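Local coordinates for protein putative enoyl-CoA hydratase/isomerase (Mycobacterium abscessus, PDB 3RSI) that probably acts as a hydro-lyase in lipid metabolism, as a member of the enoyl-CoA hydratase/isomerase (crotonase) family, at residues A8-V13 with A32-M37; I126-E131 with V184-P189. All blocks are in the same frame, centred on the assembly; numbering follows the deposited sequence.

Contact 1: A8-V13 with A32-M37; sequences ARELLV and ALSTNM
An N-capped helix start lies at the heart of this contact: Ser-34 caps helix 35-50, and Glu-10, just ahead of strand 11-16, lays its carboxylate against that cap. With chi1 at 61°, the Ser-34 hydroxyl sits between its own backbone N and carbonyl carbon. From there OG accepts from Met-37 N at 3.1 Å with a nearly straight N-H...O angle of 168°, which is the capping bond. The same OG donates to Glu-10 OE1; the modelled OG to OE1 distance of 2.4 Å is so short that the exact geometry of this bond is doubtful. Glu-10 reaches the cap through a chain that stays extended beyond CG. A carboxylate placed at the first turn of a helix would probably be stabilised by the helix dipole and would in turn polarise the serine hydroxyl.

The second carboxylate oxygen makes close approaches rather than a bond: OE2 of Glu-10 is 3.1 Å from CB and 3.2 Å from ND2 of Asn-36, but the angle at ND2 is too poor for a hydrogen bond. The carboxylate and amide planes stand 62° apart, and the two side chains cross at about a right angle. Met-37 brings its CE methyl to 3.6 Å from Glu-10 O, and its CG makes the apolar touch with Leu-11 CB at 4.2 Å.

Within segment 8-13, Arg-9 grips Leu-11 O side-on with NE and NH1, each 2.9 Å from that oxygen and reaching it from opposite faces of its carbonyl plane. Leu-11 N is bonded to Gln-40 OE1 one turn further along helix 35-50, and the Leu-11 side chain packs on Phe-41. Met-37 continues onto Met-24 of strand 19-24, so the helix start is seated against both strands of the hairpin.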
# COMPACT_ATOMS: atom_id res chain seq x y z
N ALA B 8 -6.37 -39.27 0.48
CA ALA B 8 -7.00 -39.08 -0.87
C ALA B 8 -7.94 -37.87 -0.92
O ALA B 8 -8.17 -37.33 -2.01
CB ALA B 8 -7.75 -40.35 -1.28
N ARG B 9 -8.48 -37.46 0.24
CA ARG B 9 -9.39 -36.29 0.32
C ARG B 9 -8.78 -35.08 -0.40
O ARG B 9 -7.57 -34.94 -0.43
CB ARG B 9 -9.69 -35.94 1.78
CG ARG B 9 -11.15 -35.60 2.04
CD ARG B 9 -11.44 -35.44 3.54
NE ARG B 9 -11.10 -34.09 3.96
CZ ARG B 9 -11.96 -33.14 4.37
NH1 ARG B 9 -11.49 -31.95 4.70
NH2 ARG B 9 -13.27 -33.38 4.47
N GLU B 10 -9.61 -34.21 -0.98
CA GLU B 10 -9.09 -33.09 -1.78
C GLU B 10 -8.55 -31.95 -0.92
O GLU B 10 -7.69 -31.17 -1.36
CB GLU B 10 -10.15 -32.57 -2.76
CG GLU B 10 -10.47 -33.57 -3.85
CD GLU B 10 -11.60 -33.11 -4.71
OE1 GLU B 10 -11.47 -32.05 -5.33
OE2 GLU B 10 -12.64 -33.81 -4.76
N LEU B 11 -9.05 -31.86 0.32
CA LEU B 11 -8.42 -31.01 1.32
C LEU B 11 -8.07 -31.85 2.55
O LEU B 11 -8.97 -32.32 3.27
CB LEU B 11 -9.33 -29.85 1.68
CG LEU B 11 -8.77 -28.76 2.58
CD1 LEU B 11 -7.80 -27.88 1.80
CD2 LEU B 11 -9.92 -27.90 3.17
N LEU B 12 -6.77 -32.05 2.77
CA LEU B 12 -6.31 -32.74 3.97
C LEU B 12 -6.35 -31.80 5.17
O LEU B 12 -5.97 -30.63 5.08
CB LEU B 12 -4.90 -33.28 3.79
CG LEU B 12 -4.69 -34.25 2.62
CD1 LEU B 12 -3.21 -34.59 2.48
CD2 LEU B 12 -5.54 -35.50 2.80
N VAL B 13 -6.84 -32.31 6.29
CA VAL B 13 -6.94 -31.53 7.51
C VAL B 13 -6.21 -32.30 8.61
O VAL B 13 -6.58 -33.43 8.95
CB VAL B 13 -8.41 -31.27 7.90
CG1 VAL B 13 -8.49 -30.52 9.26
CG2 VAL B 13 -9.12 -30.49 6.80
N ALA B 32 -5.56 -27.66 -8.07
CA ALA B 32 -6.61 -26.74 -8.54
C ALA B 32 -7.86 -26.89 -7.69
O ALA B 32 -8.27 -28.01 -7.36
CB ALA B 32 -6.95 -27.00 -10.02
N LEU B 33 -8.46 -25.76 -7.35
CA LEU B 33 -9.73 -25.75 -6.64
C LEU B 33 -10.79 -26.54 -7.39
O LEU B 33 -10.85 -26.51 -8.59
CB LEU B 33 -10.23 -24.32 -6.50
CG LEU B 33 -9.35 -23.35 -5.70
CD1 LEU B 33 -10.09 -22.00 -5.56
CD2 LEU B 33 -8.97 -23.94 -4.33
N SER B 34 -11.61 -27.28 -6.65
CA SER B 34 -12.79 -27.94 -7.21
C SER B 34 -13.96 -27.60 -6.30
O SER B 34 -13.76 -27.14 -5.17
CB SER B 34 -12.59 -29.44 -7.24
OG SER B 34 -12.40 -29.94 -5.92
N THR B 35 -15.18 -27.85 -6.77
CA THR B 35 -16.37 -27.59 -5.97
C THR B 35 -16.25 -28.36 -4.66
O THR B 35 -16.54 -27.83 -3.59
CB THR B 35 -17.64 -28.03 -6.70
OG1 THR B 35 -17.51 -29.41 -7.06
CG2 THR B 35 -17.85 -27.20 -7.96
N ASN B 36 -15.78 -29.60 -4.75
CA ASN B 36 -15.52 -30.44 -3.60
C ASN B 36 -14.57 -29.85 -2.56
O ASN B 36 -14.86 -29.83 -1.36
CB ASN B 36 -14.91 -31.76 -4.08
CG ASN B 36 -15.41 -32.94 -3.34
OD1 ASN B 36 -15.51 -32.91 -2.12
ND2 ASN B 36 -15.74 -34.01 -4.09
N MET B 37 -13.40 -29.43 -3.03
CA MET B 37 -12.39 -28.79 -2.20
C MET B 37 -12.97 -27.53 -1.56
O MET B 37 -12.72 -27.25 -0.40
CB MET B 37 -11.14 -28.43 -3.02
CG MET B 37 -9.94 -28.09 -2.14
SD MET B 37 -8.53 -27.44 -3.00
CE MET B 37 -8.16 -28.85 -4.06

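Contact 2: I126-E131 with V184-P189; sequences IRVSDE and VGHVVP
Val-128 and Val-188 meet through their CG1 methyls, 3.8 Å apart: CG1 of Val-128 is anti to its backbone N (chi1 -179°), whereas Val-188 carries CG1 anti to the carbonyl carbon (chi1 -60°). The two side chains cross at about a right angle on the sheet face they share with Asp-130 and His-186. On the other face, Ser-129 CB touches Val-184 CG2 at 4.0 Å, and Val-187 CG1 packs on Glu-131 CA at 3.8 Å.

The backbone evidence is that of parallel strands, inclined by 30°. Ser-129 bonds to the residues flanking Val-187: its N donates to His-186 O at 2.8 Å, and its O accepts from Val-188 N at 2.9 Å. Val-187 CA adds a CA-H...O contact to Ser-129 O. The ladder runs on with Glu-131 N to Val-188 O, 2.8 Å. At its start Arg-127 O takes Gly-185 N at 2.9 Å and, weakly, His-186 N.

At the subunit interface, His-186 NE2 is hydrogen-bonded to Glu-165 of the second subunit. Strand 126-130 lies between the parallel strands 105-109 and 186-188 of this crotonase-family chain. Helix 193-205 covers Val-128 through Lys-196 and Leu-200; Ala-175 of helix 175-180 and Phe-135 of strand 134-136 pack on Ser-129.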
# COMPACT_ATOMS: atom_id res chain seq x y z
N ILE B 126 0.20 0.46 -15.72
CA ILE B 126 1.41 -0.37 -15.78
C ILE B 126 2.54 0.57 -16.16
O ILE B 126 2.38 1.43 -17.03
CB ILE B 126 1.25 -1.49 -16.85
CG1 ILE B 126 0.06 -2.40 -16.50
CG2 ILE B 126 2.54 -2.31 -17.00
CD1 ILE B 126 -0.43 -3.28 -17.67
N ARG B 127 3.68 0.44 -15.48
CA ARG B 127 4.68 1.51 -15.53
C ARG B 127 6.07 0.94 -15.67
O ARG B 127 6.51 0.16 -14.83
CB ARG B 127 4.59 2.35 -14.25
CG ARG B 127 3.25 3.04 -14.07
CD ARG B 127 3.02 3.56 -12.66
NE ARG B 127 1.59 3.87 -12.43
CZ ARG B 127 1.04 4.12 -11.25
NH1 ARG B 127 1.79 4.13 -10.15
NH2 ARG B 127 -0.26 4.35 -11.15
N VAL B 128 6.74 1.35 -16.74
CA VAL B 128 8.10 0.92 -17.03
C VAL B 128 9.02 2.14 -16.93
O VAL B 128 8.80 3.16 -17.60
CB VAL B 128 8.23 0.36 -18.46
CG1 VAL B 128 9.68 -0.11 -18.72
CG2 VAL B 128 7.22 -0.78 -18.68
N SER B 129 10.06 2.04 -16.10
CA SER B 129 11.00 3.14 -15.93
C SER B 129 12.35 2.88 -16.58
O SER B 129 13.03 1.88 -16.28
CB SER B 129 11.22 3.45 -14.45
OG SER B 129 12.10 4.54 -14.29
N ASP B 130 12.76 3.82 -17.42
CA ASP B 130 14.15 3.91 -17.83
C ASP B 130 15.02 3.98 -16.56
O ASP B 130 14.68 4.66 -15.60
CB ASP B 130 14.36 5.17 -18.67
CG ASP B 130 15.71 5.21 -19.34
OD1 ASP B 130 16.71 5.48 -18.65
OD2 ASP B 130 15.76 4.99 -20.57
N GLU B 131 16.13 3.25 -16.60
CA GLU B 131 17.23 3.34 -15.65
C GLU B 131 17.52 4.75 -15.11
O GLU B 131 17.84 4.94 -13.94
CB GLU B 131 18.49 2.91 -16.42
CG GLU B 131 19.45 2.13 -15.68
CD GLU B 131 20.70 1.86 -16.50
OE1 GLU B 131 20.64 1.77 -17.77
OE2 GLU B 131 21.74 1.74 -15.85
N VAL B 184 6.67 2.37 -9.76
CA VAL B 184 6.74 1.74 -11.08
C VAL B 184 6.91 0.23 -10.91
O VAL B 184 7.30 -0.25 -9.83
CB VAL B 184 7.89 2.33 -11.93
CG1 VAL B 184 7.71 3.86 -12.08
CG2 VAL B 184 9.25 2.01 -11.32
N GLY B 185 6.64 -0.51 -11.98
CA GLY B 185 6.67 -1.96 -11.95
C GLY B 185 7.89 -2.60 -12.59
O GLY B 185 8.09 -3.80 -12.43
N HIS B 186 8.67 -1.81 -13.32
CA HIS B 186 9.89 -2.28 -13.97
C HIS B 186 10.93 -1.14 -14.02
O HIS B 186 10.58 0.05 -14.13
CB HIS B 186 9.60 -2.67 -15.43
CG HIS B 186 8.63 -3.79 -15.58
ND1 HIS B 186 9.01 -5.12 -15.57
CD2 HIS B 186 7.28 -3.79 -15.69
CE1 HIS B 186 7.94 -5.88 -15.70
NE2 HIS B 186 6.88 -5.10 -15.77
N VAL B 187 12.21 -1.51 -13.94
CA VAL B 187 13.30 -0.61 -14.29
C VAL B 187 14.14 -1.31 -15.35
O VAL B 187 14.56 -2.46 -15.15
CB VAL B 187 14.22 -0.24 -13.11
CG1 VAL B 187 15.32 0.77 -13.57
CG2 VAL B 187 13.44 0.34 -11.99
N VAL B 188 14.36 -0.64 -16.48
CA VAL B 188 14.98 -1.30 -17.63
C VAL B 188 16.19 -0.48 -18.12
O VAL B 188 16.31 0.68 -17.77
CB VAL B 188 13.96 -1.46 -18.76
CG1 VAL B 188 12.75 -2.32 -18.29
CG2 VAL B 188 13.51 -0.09 -19.30
N PRO B 189 17.09 -1.10 -18.93
CA PRO B 189 18.27 -0.37 -19.41
C PRO B 189 17.92 0.88 -20.22
O PRO B 189 16.90 0.91 -20.92
CB PRO B 189 19.02 -1.40 -20.28
CG PRO B 189 18.60 -2.73 -19.76
CD PRO B 189 17.19 -2.54 -19.22

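Overall arrangement
The two contacts lie on opposite sides of the chain's centre, with their own centres about 40 Å apart and nearest atoms about 24 Å apart, and they share no helix or strand. Contact 1 is peripheral, about 27 Å from the chain centre, and joins a strand start to a helix start mainly through side chains: a carboxylate, a hydroxyl and a methionine. Contact 2 lies nearer, about 16 Å from that centre, is likewise only partly buried, and joins two neighbouring strands through a backbone ladder, with valines packed on its faces. Segment 32-37 also packs Leu-33 on Leu-95 of the second subunit, whereas contact 2 adds polar bonds there, Gly-185 O accepting from its Lys-162.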